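Local coordinates for suppressor of fused family protein (Neisseria gonorrhoeae, PDB 3K5J) that is of unknown function but resembles the N-terminal domain of human suppressor of fused, and may likewise act through protein binding, at residues W16-W26 with F38-N46; I70-T81 with N103-Q111. One frame throughout, in Å; residues are numbered along the deposited sequence.

Contact 1 (W16-W26 with F38-N46). With SO4 (sulfate ion), chain C.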
loop_
_atom_site.group_PDB
_atom_site.type_symbol
_atom_site.label_atom_id
_atom_site.label_comp_id
_atom_site.label_asym_id
_atom_site.label_seq_id
_atom_site.Cartn_x
_atom_site.Cartn_y
_atom_site.Cartn_z
ATOM N N TRP A 16 8.890 -3.141 13.499
ATOM C CA TRP A 16 7.905 -3.038 14.575
ATOM C C TRP A 16 8.138 -4.118 15.646
ATOM O O TRP A 16 7.315 -5.024 15.831
ATOM C CB TRP A 16 6.505 -3.111 14.029
ATOM C CG TRP A 16 6.079 -1.935 13.193
ATOM C CD1 TRP A 16 5.764 -0.698 13.655
ATOM C CD2 TRP A 16 5.861 -1.903 11.774
ATOM N NE1 TRP A 16 5.387 0.110 12.614
ATOM C CE2 TRP A 16 5.415 -0.610 11.452
ATOM C CE3 TRP A 16 6.016 -2.818 10.753
ATOM C CZ2 TRP A 16 5.149 -0.225 10.154
ATOM C CZ3 TRP A 16 5.732 -2.417 9.429
ATOM C CH2 TRP A 16 5.283 -1.158 9.166
ATOM N N LYS A 17 9.237 -3.957 16.402
ATOM C CA LYS A 17 9.721 -4.958 17.352
ATOM C C LYS A 17 8.675 -5.319 18.407
ATOM O O LYS A 17 8.620 -6.493 18.874
ATOM C CB LYS A 17 11.031 -4.466 18.013
ATOM C CG LYS A 17 11.604 -5.395 19.094
ATOM N N HIS A 18 7.848 -4.344 18.777
ATOM C CA HIS A 18 6.882 -4.575 19.862
ATOM C C HIS A 18 5.450 -4.667 19.425
ATOM O O HIS A 18 4.542 -4.428 20.212
ATOM C CB HIS A 18 7.099 -3.496 20.943
ATOM C CG HIS A 18 8.470 -3.548 21.500
ATOM N ND1 HIS A 18 8.895 -4.619 22.254
ATOM C CD2 HIS A 18 9.553 -2.758 21.312
ATOM C CE1 HIS A 18 10.167 -4.457 22.559
ATOM N NE2 HIS A 18 10.596 -3.340 21.997
ATOM N N HIS A 19 5.227 -5.030 18.149
ATOM C CA HIS A 19 3.875 -5.243 17.650
ATOM C C HIS A 19 3.689 -6.683 17.210
ATOM O O HIS A 19 4.644 -7.312 16.716
ATOM C CB HIS A 19 3.585 -4.303 16.455
ATOM C CG HIS A 19 3.396 -2.871 16.854
ATOM N ND1 HIS A 19 4.442 -2.064 17.264
ATOM C CD2 HIS A 19 2.277 -2.115 16.945
ATOM C CE1 HIS A 19 3.971 -0.866 17.563
ATOM N NE2 HIS A 19 2.664 -0.876 17.398
ATOM N N ASP A 20 2.477 -7.200 17.397
ATOM C CA ASP A 20 2.077 -8.486 16.858
ATOM C C ASP A 20 1.777 -8.294 15.350
ATOM O O ASP A 20 1.229 -7.268 14.948
ATOM C CB ASP A 20 0.847 -9.024 17.579
ATOM C CG ASP A 20 1.130 -9.305 19.062
ATOM O OD1 ASP A 20 2.232 -9.831 19.375
ATOM O OD2 ASP A 20 0.249 -8.986 19.890
ATOM N N ILE A 21 2.140 -9.303 14.571
ATOM C CA ILE A 21 1.942 -9.339 13.139
ATOM C C ILE A 21 1.299 -10.666 12.772
ATOM O O ILE A 21 1.775 -11.751 13.172
ATOM C CB ILE A 21 3.267 -9.148 12.377
ATOM C CG1 ILE A 21 3.975 -7.865 12.813
ATOM C CG2 ILE A 21 3.020 -9.255 10.813
ATOM C CD1 ILE A 21 5.340 -7.605 12.150
ATOM N N LYS A 22 0.194 -10.596 12.041
ATOM C CA LYS A 22 -0.570 -11.759 11.591
ATOM C C LYS A 22 -0.368 -11.945 10.096
ATOM O O LYS A 22 -0.396 -10.981 9.346
ATOM C CB LYS A 22 -2.085 -11.585 11.853
ATOM C CG LYS A 22 -2.976 -12.758 11.351
ATOM C CD LYS A 22 -4.447 -12.639 11.773
ATOM C CE LYS A 22 -5.247 -13.889 11.444
ATOM N NZ LYS A 22 -6.661 -13.805 11.901
ATOM N N GLY A 23 -0.205 -13.182 9.661
ATOM C CA GLY A 23 -0.081 -13.524 8.260
ATOM C C GLY A 23 -1.316 -14.194 7.740
ATOM O O GLY A 23 -1.959 -14.997 8.440
ATOM N N PHE A 24 -1.615 -13.888 6.479
ATOM C CA PHE A 24 -2.763 -14.413 5.726
ATOM C C PHE A 24 -2.261 -15.107 4.476
ATOM O O PHE A 24 -1.227 -14.732 3.881
ATOM C CB PHE A 24 -3.697 -13.295 5.331
ATOM C CG PHE A 24 -4.279 -12.570 6.513
ATOM C CD1 PHE A 24 -5.412 -13.079 7.131
ATOM C CD2 PHE A 24 -3.707 -11.459 7.028
ATOM C CE1 PHE A 24 -5.965 -12.429 8.210
ATOM C CE2 PHE A 24 -4.280 -10.809 8.139
ATOM C CZ PHE A 24 -5.370 -11.311 8.710
ATOM N N THR A 25 -2.994 -16.142 4.079
ATOM C CA THR A 25 -2.710 -16.947 2.910
ATOM C C THR A 25 -3.988 -17.276 2.137
ATOM O O THR A 25 -5.101 -17.032 2.623
ATOM C CB THR A 25 -2.033 -18.300 3.323
ATOM O OG1 THR A 25 -2.974 -19.058 4.069
ATOM C CG2 THR A 25 -0.736 -18.122 4.135
ATOM N N TRP A 26 -3.814 -17.804 0.927
ATOM C CA TRP A 26 -4.934 -18.272 0.095
ATOM C C TRP A 26 -4.757 -19.741 -0.258
ATOM O O TRP A 26 -3.661 -20.198 -0.587
ATOM C CB TRP A 26 -5.042 -17.485 -1.204
ATOM C CG TRP A 26 -5.581 -16.099 -1.029
ATOM C CD1 TRP A 26 -6.846 -15.688 -1.346
ATOM C CD2 TRP A 26 -4.888 -14.913 -0.556
ATOM N NE1 TRP A 26 -6.985 -14.338 -1.074
ATOM C CE2 TRP A 26 -5.812 -13.847 -0.573
ATOM C CE3 TRP A 26 -3.599 -14.655 -0.084
ATOM C CZ2 TRP A 26 -5.465 -12.553 -0.197
ATOM C CZ3 TRP A 26 -3.282 -13.377 0.334
ATOM C CH2 TRP A 26 -4.235 -12.351 0.301
ATOM N N PHE A 38 1.588 -16.169 -2.231
ATOM C CA PHE A 38 1.436 -14.763 -1.858
ATOM C C PHE A 38 0.797 -14.647 -0.491
ATOM O O PHE A 38 -0.167 -15.347 -0.160
ATOM C CB PHE A 38 0.553 -14.036 -2.887
ATOM C CG PHE A 38 0.295 -12.584 -2.564
ATOM C CD1 PHE A 38 1.264 -11.621 -2.772
ATOM C CD2 PHE A 38 -0.957 -12.191 -2.118
ATOM C CE1 PHE A 38 1.024 -10.315 -2.488
ATOM C CE2 PHE A 38 -1.220 -10.858 -1.877
ATOM C CZ PHE A 38 -0.220 -9.916 -2.038
ATOM N N GLN A 39 1.313 -13.710 0.311
ATOM C CA GLN A 39 0.743 -13.413 1.616
ATOM C C GLN A 39 0.439 -11.925 1.779
ATOM O O GLN A 39 0.955 -11.072 1.065
ATOM C CB GLN A 39 1.658 -13.816 2.782
ATOM C CG GLN A 39 1.854 -15.304 2.914
ATOM C CD GLN A 39 2.331 -15.735 4.285
ATOM O OE1 GLN A 39 3.492 -16.075 4.462
ATOM N NE2 GLN A 39 1.438 -15.634 5.283
ATOM N N VAL A 40 -0.416 -11.634 2.759
ATOM C CA VAL A 40 -0.529 -10.285 3.320
ATOM C C VAL A 40 -0.202 -10.418 4.803
ATOM O O VAL A 40 -0.660 -11.357 5.466
ATOM C CB VAL A 40 -1.940 -9.674 3.101
ATOM C CG1 VAL A 40 -2.176 -8.388 3.921
ATOM C CG2 VAL A 40 -2.120 -9.420 1.579
ATOM N N PHE A 41 0.566 -9.479 5.302
ATOM C CA PHE A 41 0.859 -9.359 6.742
ATOM C C PHE A 41 0.148 -8.147 7.303
ATOM O O PHE A 41 0.107 -7.113 6.662
ATOM C CB PHE A 41 2.370 -9.244 6.998
ATOM C CG PHE A 41 3.119 -10.501 6.651
ATOM C CD1 PHE A 41 2.936 -11.644 7.416
ATOM C CD2 PHE A 41 3.997 -10.554 5.562
ATOM C CE1 PHE A 41 3.617 -12.814 7.089
ATOM C CE2 PHE A 41 4.691 -11.728 5.249
ATOM C CZ PHE A 41 4.495 -12.859 5.981
ATOM N N GLN A 42 -0.432 -8.307 8.494
ATOM C CA GLN A 42 -1.166 -7.272 9.212
ATOM C C GLN A 42 -0.406 -6.940 10.498
ATOM O O GLN A 42 -0.269 -7.811 11.386
ATOM C CB GLN A 42 -2.546 -7.791 9.555
ATOM C CG GLN A 42 -3.430 -6.874 10.354
ATOM C CD GLN A 42 -4.573 -7.620 10.980
ATOM O OE1 GLN A 42 -4.341 -8.586 11.731
ATOM N NE2 GLN A 42 -5.796 -7.169 10.735
ATOM N N VAL A 43 0.075 -5.705 10.594
ATOM C CA VAL A 43 0.737 -5.210 11.777
ATOM C C VAL A 43 -0.379 -4.608 12.664
ATOM O O VAL A 43 -1.054 -3.654 12.255
ATOM C CB VAL A 43 1.824 -4.174 11.467
ATOM C CG1 VAL A 43 2.585 -3.790 12.737
ATOM C CG2 VAL A 43 2.786 -4.678 10.358
ATOM N N ILE A 44 -0.564 -5.200 13.823
ATOM C CA ILE A 44 -1.681 -4.895 14.699
ATOM C C ILE A 44 -1.292 -3.784 15.663
ATOM O O ILE A 44 -0.235 -3.848 16.300
ATOM C CB ILE A 44 -2.061 -6.169 15.479
ATOM C CG1 ILE A 44 -2.544 -7.247 14.508
ATOM C CG2 ILE A 44 -3.159 -5.901 16.523
ATOM C CD1 ILE A 44 -2.449 -8.688 15.072
ATOM N N PRO A 45 -2.155 -2.753 15.791
ATOM C CA PRO A 45 -1.845 -1.668 16.715
ATOM C C PRO A 45 -1.812 -2.168 18.169
ATOM O O PRO A 45 -2.599 -3.052 18.546
ATOM C CB PRO A 45 -2.988 -0.665 16.481
ATOM C CG PRO A 45 -4.083 -1.425 15.881
ATOM C CD PRO A 45 -3.419 -2.530 15.095
ATOM N N ASN A 46 -0.985 -1.526 18.961
ATOM C CA ASN A 46 -0.981 -1.762 20.410
ATOM C C ASN A 46 -1.997 -0.895 21.174
ATOM O O ASN A 46 -2.318 -1.218 22.309
ATOM C CB ASN A 46 0.394 -1.487 20.948
ATOM C CG ASN A 46 1.390 -2.564 20.603
ATOM O OD1 ASN A 46 1.008 -3.742 20.498
ATOM N ND2 ASN A 46 2.675 -2.180 20.465
HETATM S S SO4 C . 7.670 -0.629 17.859
HETATM O O1 SO4 C . 6.878 -0.030 18.949
HETATM O O2 SO4 C . 7.564 0.253 16.666
HETATM O O3 SO4 C . 9.067 -0.712 18.314
HETATM O O4 SO4 C . 7.098 -1.937 17.625
HETATM O O HOH W 1 0.375 -5.445 18.378
HETATM O O HOH W 2 -1.202 -17.869 -0.324
#

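Contact 2 (I70-T81 with N103-Q111). With SO4 (sulfate ion), chain E.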
loop_
_atom_site.group_PDB
_atom_site.type_symbol
_atom_site.label_atom_id
_atom_site.label_comp_id
_atom_site.label_asym_id
_atom_site.label_seq_id
_atom_site.Cartn_x
_atom_site.Cartn_y
_atom_site.Cartn_z
ATOM N N ILE A 70 -1.793 1.852 5.033
ATOM C CA ILE A 70 -1.945 2.275 6.437
ATOM C C ILE A 70 -3.415 2.611 6.657
ATOM O O ILE A 70 -3.956 3.489 5.996
ATOM C CB ILE A 70 -1.034 3.472 6.845
ATOM C CG1 ILE A 70 0.385 3.351 6.273
ATOM C CG2 ILE A 70 -1.062 3.672 8.363
ATOM C CD1 ILE A 70 1.247 4.600 6.523
ATOM N N SER A 71 -4.076 1.875 7.548
ATOM C CA SER A 71 -5.530 1.948 7.703
ATOM C C SER A 71 -5.936 2.426 9.081
ATOM O O SER A 71 -5.401 1.954 10.093
ATOM C CB SER A 71 -6.160 0.584 7.468
ATOM O OG SER A 71 -7.567 0.652 7.433
ATOM N N PRO A 72 -6.939 3.312 9.140
ATOM C CA PRO A 72 -7.406 3.765 10.461
ATOM C C PRO A 72 -8.095 2.699 11.307
ATOM O O PRO A 72 -8.207 2.848 12.538
ATOM C CB PRO A 72 -8.357 4.935 10.098
ATOM C CG PRO A 72 -8.797 4.684 8.743
ATOM C CD PRO A 72 -7.622 4.027 8.043
ATOM N N PHE A 73 -8.585 1.668 10.656
ATOM C CA PHE A 73 -9.261 0.577 11.333
ATOM C C PHE A 73 -8.957 -0.747 10.641
ATOM O O PHE A 73 -8.497 -0.798 9.493
ATOM C CB PHE A 73 -10.787 0.845 11.400
ATOM C CG PHE A 73 -11.413 1.216 10.047
ATOM C CD1 PHE A 73 -11.715 0.242 9.097
ATOM C CD2 PHE A 73 -11.728 2.531 9.763
ATOM C CE1 PHE A 73 -12.311 0.590 7.860
ATOM C CE2 PHE A 73 -12.287 2.887 8.516
ATOM C CZ PHE A 73 -12.605 1.932 7.604
ATOM N N GLU A 74 -9.215 -1.833 11.371
ATOM C CA GLU A 74 -9.084 -3.178 10.846
ATOM C C GLU A 74 -10.154 -3.424 9.833
ATOM O O GLU A 74 -11.364 -3.175 10.075
ATOM C CB GLU A 74 -9.252 -4.190 11.986
ATOM C CG GLU A 74 -9.030 -5.604 11.583
ATOM C CD GLU A 74 -9.100 -6.590 12.737
ATOM O OE1 GLU A 74 -9.769 -6.281 13.749
ATOM O OE2 GLU A 74 -8.453 -7.662 12.613
ATOM N N THR A 75 -9.764 -3.960 8.690
ATOM C CA THR A 75 -10.717 -4.343 7.668
ATOM C C THR A 75 -10.089 -5.307 6.666
ATOM O O THR A 75 -9.014 -5.037 6.154
ATOM C CB THR A 75 -11.306 -3.157 6.905
ATOM O OG1 THR A 75 -12.116 -3.659 5.850
ATOM C CG2 THR A 75 -10.280 -2.185 6.388
ATOM N N PRO A 76 -10.798 -6.382 6.318
ATOM C CA PRO A 76 -10.309 -7.288 5.306
ATOM C C PRO A 76 -10.336 -6.691 3.901
ATOM O O PRO A 76 -9.784 -7.279 2.952
ATOM C CB PRO A 76 -11.257 -8.487 5.428
ATOM C CG PRO A 76 -12.469 -7.909 5.902
ATOM C CD PRO A 76 -12.059 -6.868 6.888
ATOM N N GLU A 77 -10.912 -5.512 3.740
ATOM C CA GLU A 77 -10.854 -4.832 2.461
ATOM C C GLU A 77 -9.416 -4.752 1.927
ATOM O O GLU A 77 -9.177 -4.860 0.716
ATOM C CB GLU A 77 -11.474 -3.434 2.568
ATOM C CG GLU A 77 -13.000 -3.470 2.756
ATOM C CD GLU A 77 -13.555 -2.136 3.249
ATOM O OE1 GLU A 77 -13.187 -1.729 4.379
ATOM O OE2 GLU A 77 -14.349 -1.524 2.497
ATOM N N HIS A 78 -8.478 -4.528 2.829
ATOM C CA HIS A 78 -7.101 -4.360 2.383
ATOM C C HIS A 78 -6.436 -5.657 1.937
ATOM O O HIS A 78 -5.547 -5.647 1.070
ATOM C CB HIS A 78 -6.281 -3.647 3.455
ATOM C CG HIS A 78 -6.867 -2.322 3.831
ATOM N ND1 HIS A 78 -7.299 -1.411 2.885
ATOM C CD2 HIS A 78 -7.127 -1.772 5.042
ATOM C CE1 HIS A 78 -7.774 -0.350 3.522
ATOM N NE2 HIS A 78 -7.695 -0.546 4.827
ATOM N N ILE A 79 -6.856 -6.768 2.535
ATOM C CA ILE A 79 -6.393 -8.067 2.130
ATOM C C ILE A 79 -6.874 -8.343 0.690
ATOM O O ILE A 79 -6.095 -8.769 -0.179
ATOM C CB ILE A 79 -6.877 -9.192 3.093
ATOM C CG1 ILE A 79 -6.397 -8.900 4.518
ATOM C CG2 ILE A 79 -6.365 -10.521 2.647
ATOM C CD1 ILE A 79 -7.051 -9.792 5.578
ATOM N N GLU A 80 -8.152 -8.025 0.449
ATOM C CA GLU A 80 -8.778 -8.221 -0.851
ATOM C C GLU A 80 -8.089 -7.336 -1.913
ATOM O O GLU A 80 -7.761 -7.771 -3.032
ATOM C CB GLU A 80 -10.280 -7.863 -0.739
ATOM C CG GLU A 80 -11.111 -8.709 0.241
ATOM C CD GLU A 80 -12.355 -8.013 0.840
ATOM O OE1 GLU A 80 -12.725 -6.860 0.428
ATOM O OE2 GLU A 80 -12.954 -8.647 1.776
ATOM N N THR A 81 -7.850 -6.087 -1.555
ATOM C CA THR A 81 -7.200 -5.120 -2.467
ATOM C C THR A 81 -5.809 -5.595 -2.846
ATOM O O THR A 81 -5.431 -5.581 -4.012
ATOM C CB THR A 81 -7.104 -3.728 -1.790
ATOM O OG1 THR A 81 -8.433 -3.228 -1.644
ATOM C CG2 THR A 81 -6.273 -2.765 -2.577
ATOM N N ASN A 103 -5.680 2.435 -9.792
ATOM C CA ASN A 103 -7.127 2.481 -9.695
ATOM C C ASN A 103 -7.578 1.234 -8.967
ATOM O O ASN A 103 -7.416 0.121 -9.470
ATOM C CB ASN A 103 -7.767 2.588 -11.105
ATOM C CG ASN A 103 -9.257 2.864 -11.060
ATOM O OD1 ASN A 103 -9.955 2.628 -10.033
ATOM N ND2 ASN A 103 -9.780 3.382 -12.205
ATOM N N ILE A 104 -8.151 1.402 -7.778
ATOM C CA ILE A 104 -8.609 0.296 -6.951
ATOM C C ILE A 104 -9.881 -0.332 -7.492
ATOM O O ILE A 104 -10.199 -1.485 -7.162
ATOM C CB ILE A 104 -8.832 0.812 -5.477
ATOM C CG1 ILE A 104 -7.569 1.522 -4.990
ATOM C CG2 ILE A 104 -9.288 -0.279 -4.521
ATOM C CD1 ILE A 104 -7.785 2.293 -3.659
ATOM N N GLY A 105 -10.627 0.445 -8.264
ATOM C CA GLY A 105 -11.885 -0.015 -8.872
ATOM C C GLY A 105 -13.078 0.064 -7.939
ATOM O O GLY A 105 -14.176 -0.432 -8.267
ATOM N N ARG A 106 -12.851 0.672 -6.773
ATOM C CA ARG A 106 -13.814 0.860 -5.726
ATOM C C ARG A 106 -13.139 1.728 -4.657
ATOM O O ARG A 106 -11.929 1.911 -4.698
ATOM C CB ARG A 106 -14.234 -0.482 -5.137
ATOM C CG ARG A 106 -13.172 -1.183 -4.382
ATOM C CD ARG A 106 -13.721 -2.502 -3.881
ATOM N NE ARG A 106 -12.802 -3.126 -2.947
ATOM C CZ ARG A 106 -12.924 -4.352 -2.485
ATOM N NH1 ARG A 106 -13.934 -5.149 -2.955
ATOM N NH2 ARG A 106 -11.998 -4.778 -1.601
ATOM N N PRO A 107 -13.904 2.254 -3.688
ATOM C CA PRO A 107 -13.273 2.983 -2.608
ATOM C C PRO A 107 -12.305 2.120 -1.820
ATOM O O PRO A 107 -12.571 0.935 -1.574
ATOM C CB PRO A 107 -14.441 3.425 -1.755
ATOM C CG PRO A 107 -15.587 3.471 -2.726
ATOM C CD PRO A 107 -15.375 2.289 -3.594
ATOM N N TRP A 108 -11.220 2.716 -1.350
ATOM C CA TRP A 108 -10.206 1.912 -0.633
ATOM C C TRP A 108 -10.773 1.274 0.634
ATOM O O TRP A 108 -10.385 0.177 0.989
ATOM C CB TRP A 108 -8.948 2.737 -0.337
ATOM C CG TRP A 108 -9.049 3.802 0.683
ATOM C CD1 TRP A 108 -9.854 4.920 0.654
ATOM C CD2 TRP A 108 -8.265 3.916 1.892
ATOM N NE1 TRP A 108 -9.615 5.700 1.762
ATOM C CE2 TRP A 108 -8.643 5.113 2.533
ATOM C CE3 TRP A 108 -7.254 3.133 2.479
ATOM C CZ2 TRP A 108 -8.071 5.513 3.752
ATOM C CZ3 TRP A 108 -6.679 3.539 3.646
ATOM C CH2 TRP A 108 -7.114 4.697 4.311
ATOM N N VAL A 109 -11.642 2.031 1.328
ATOM C CA VAL A 109 -12.521 1.495 2.359
ATOM C C VAL A 109 -13.936 2.034 2.034
ATOM O O VAL A 109 -14.083 3.152 1.498
ATOM C CB VAL A 109 -12.073 1.833 3.770
ATOM C CG1 VAL A 109 -10.700 1.258 4.088
ATOM C CG2 VAL A 109 -12.036 3.321 4.037
ATOM N N GLU A 110 -14.954 1.236 2.379
ATOM C CA GLU A 110 -16.355 1.451 1.937
ATOM C C GLU A 110 -16.822 2.889 2.014
ATOM O O GLU A 110 -17.423 3.382 1.052
ATOM C CB GLU A 110 -17.359 0.580 2.756
ATOM C CG GLU A 110 -18.862 0.660 2.265
ATOM C CD GLU A 110 -19.859 0.122 3.296
ATOM O OE1 GLU A 110 -19.451 -0.317 4.405
ATOM O OE2 GLU A 110 -21.077 0.151 3.002
ATOM N N GLN A 111 -16.613 3.540 3.131
ATOM C CA GLN A 111 -17.230 4.870 3.306
ATOM C C GLN A 111 -16.438 6.037 2.748
ATOM O O GLN A 111 -16.881 7.165 2.760
ATOM C CB GLN A 111 -17.595 5.113 4.769
ATOM C CG GLN A 111 -18.710 4.182 5.267
ATOM C CD GLN A 111 -20.053 4.551 4.654
ATOM O OE1 GLN A 111 -20.479 5.705 4.719
ATOM N NE2 GLN A 111 -20.703 3.588 4.024
HETATM S S SO4 E . -7.293 5.217 -14.248
HETATM O O1 SO4 E . -8.371 6.072 -14.779
HETATM O O2 SO4 E . -6.191 5.394 -15.179
HETATM O O3 SO4 E . -6.939 5.725 -12.884
HETATM O O4 SO4 E . -7.726 3.808 -14.293
HETATM O O HOH W 3 -8.074 -1.167 0.166
HETATM O O HOH W 4 -11.362 -2.105 -0.958
#

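Contact 1 (W16-W26 with F38-N46)
The edge of the mixed sheet is formed here by strand 21-24 running antiparallel to strand 39-43, and at its middle Lys22 and Gln42 form a hydrogen-bonded pair. Lys22 N gives to Gln42 O and Gln42 N returns to Lys22 O at 2.8 Å; Phe24 N to Val40 O and Ile44 N to Asp20 O continue the pairing. At Phe24 the return bond from Val40 N is weak, and Phe24 O is also gripped by Gln39 NE2 at 3.1 Å, the amide donor standing well above the carbonyl plane.

Between the hydrogen-bonded pairs, Val43 pushes CG1 over one face of the Trp16 indole, 4.2 Å from the centroid of its five-membered ring, while CG2 meets Trp16 CE3 at the benzene side. On the same face of the sheet Ile21 CG2 touches Phe41 CB. At the far end Trp26 CZ3 lies 3.6 Å from Phe38 CD2; the two side chains lie side by side, their rings oblique at 35°.

The turn 16-19 closes the other end. Asn46 ND2 bonds to His18 O at 2.9 Å and lies over the centre of the His19 ring, with amide and imidazole nearly parallel. With CG beside its own backbone N (chi1 -73°), His19 directs ND1 to a sulfate oxygen, O4, at 2.7 Å, which His18 N also holds; its NE2 bonds to Glu50. The imidazole is thus fixed by polar partners at both nitrogens, and an acidic group at one with a sulfate at the other would, in this crystal, probably favour its protonated form.

Contact 2 (I70-T81 with N103-Q111)
Trp108, Val109 and Arg106 of the loop 103-111 meet the strand end and the first helical turn of segment 70-81. The Trp108 indole meets His78 obliquely, its CE3 3.7 Å from His78 CE1, the two ring planes inclined by 32°. Ile70 O lies at the outer benzene edge, near the ring plane, and CH2 abuts Pro72 CD from the opposite direction. A chi1 of 71°, which sets CG between the backbone N and carbonyl carbon, turns the indole in toward these partners.

Val109 packs against both His78 and Phe73: CG1 presses on His78 CE1 at 3.4 Å and CG2 on Phe73 CZ at 3.9 Å. His78 is held in turn by Ser71 OG, which accepts from NE2 close to the ring plane and donates its own hydrogen bond to Phe73 O. Beside Val109, Glu77 OE2 takes the backbone N-H of Glu110 on its syn side at 2.8 Å, while Thr75 OG1 donates to OE1.

Arg106 reaches out extended and forms a salt bridge from NH2 to the anti lone pair of Glu80 OE1 at 3.0 Å, the carboxylate and guanidinium planes 72° apart. Water 4 accepts from Arg106 NE and donates to Thr81 OG1; water 3 donates to Thr81 OG1 and Trp108 O. Thr75 OG1 makes a capping bond with Glu77 N in the turn that leads into helix 77-91, and through Glu77 this strand-turn-helix connection is joined to the loop between strands 101-103 and 116-120.

Both contacts reach the same mixed sheet, but contact 1 builds its edge with regular backbone pairing, whereas contact 2 lies nearer the centre of the chain and joins a helix start to a loop through side chains and bridging waters. Each is partly buried. Helix 77-91 connects them: Ile79, turned away from the 103-111 loop, packs CG2 on Trp26 CZ2 at 3.6 Å and also touches Phe24 and Val40. A polar link runs alongside, with Gln42 NE2 probably hydrogen-bonded to Glu74 OE2 at 3.3 Å and also bonded to Tyr54, whose hydroxyl accepts a hydrogen bond from Thr75 N. Sulfates, probably from the crystallisation liquor, bind at the periphery of both.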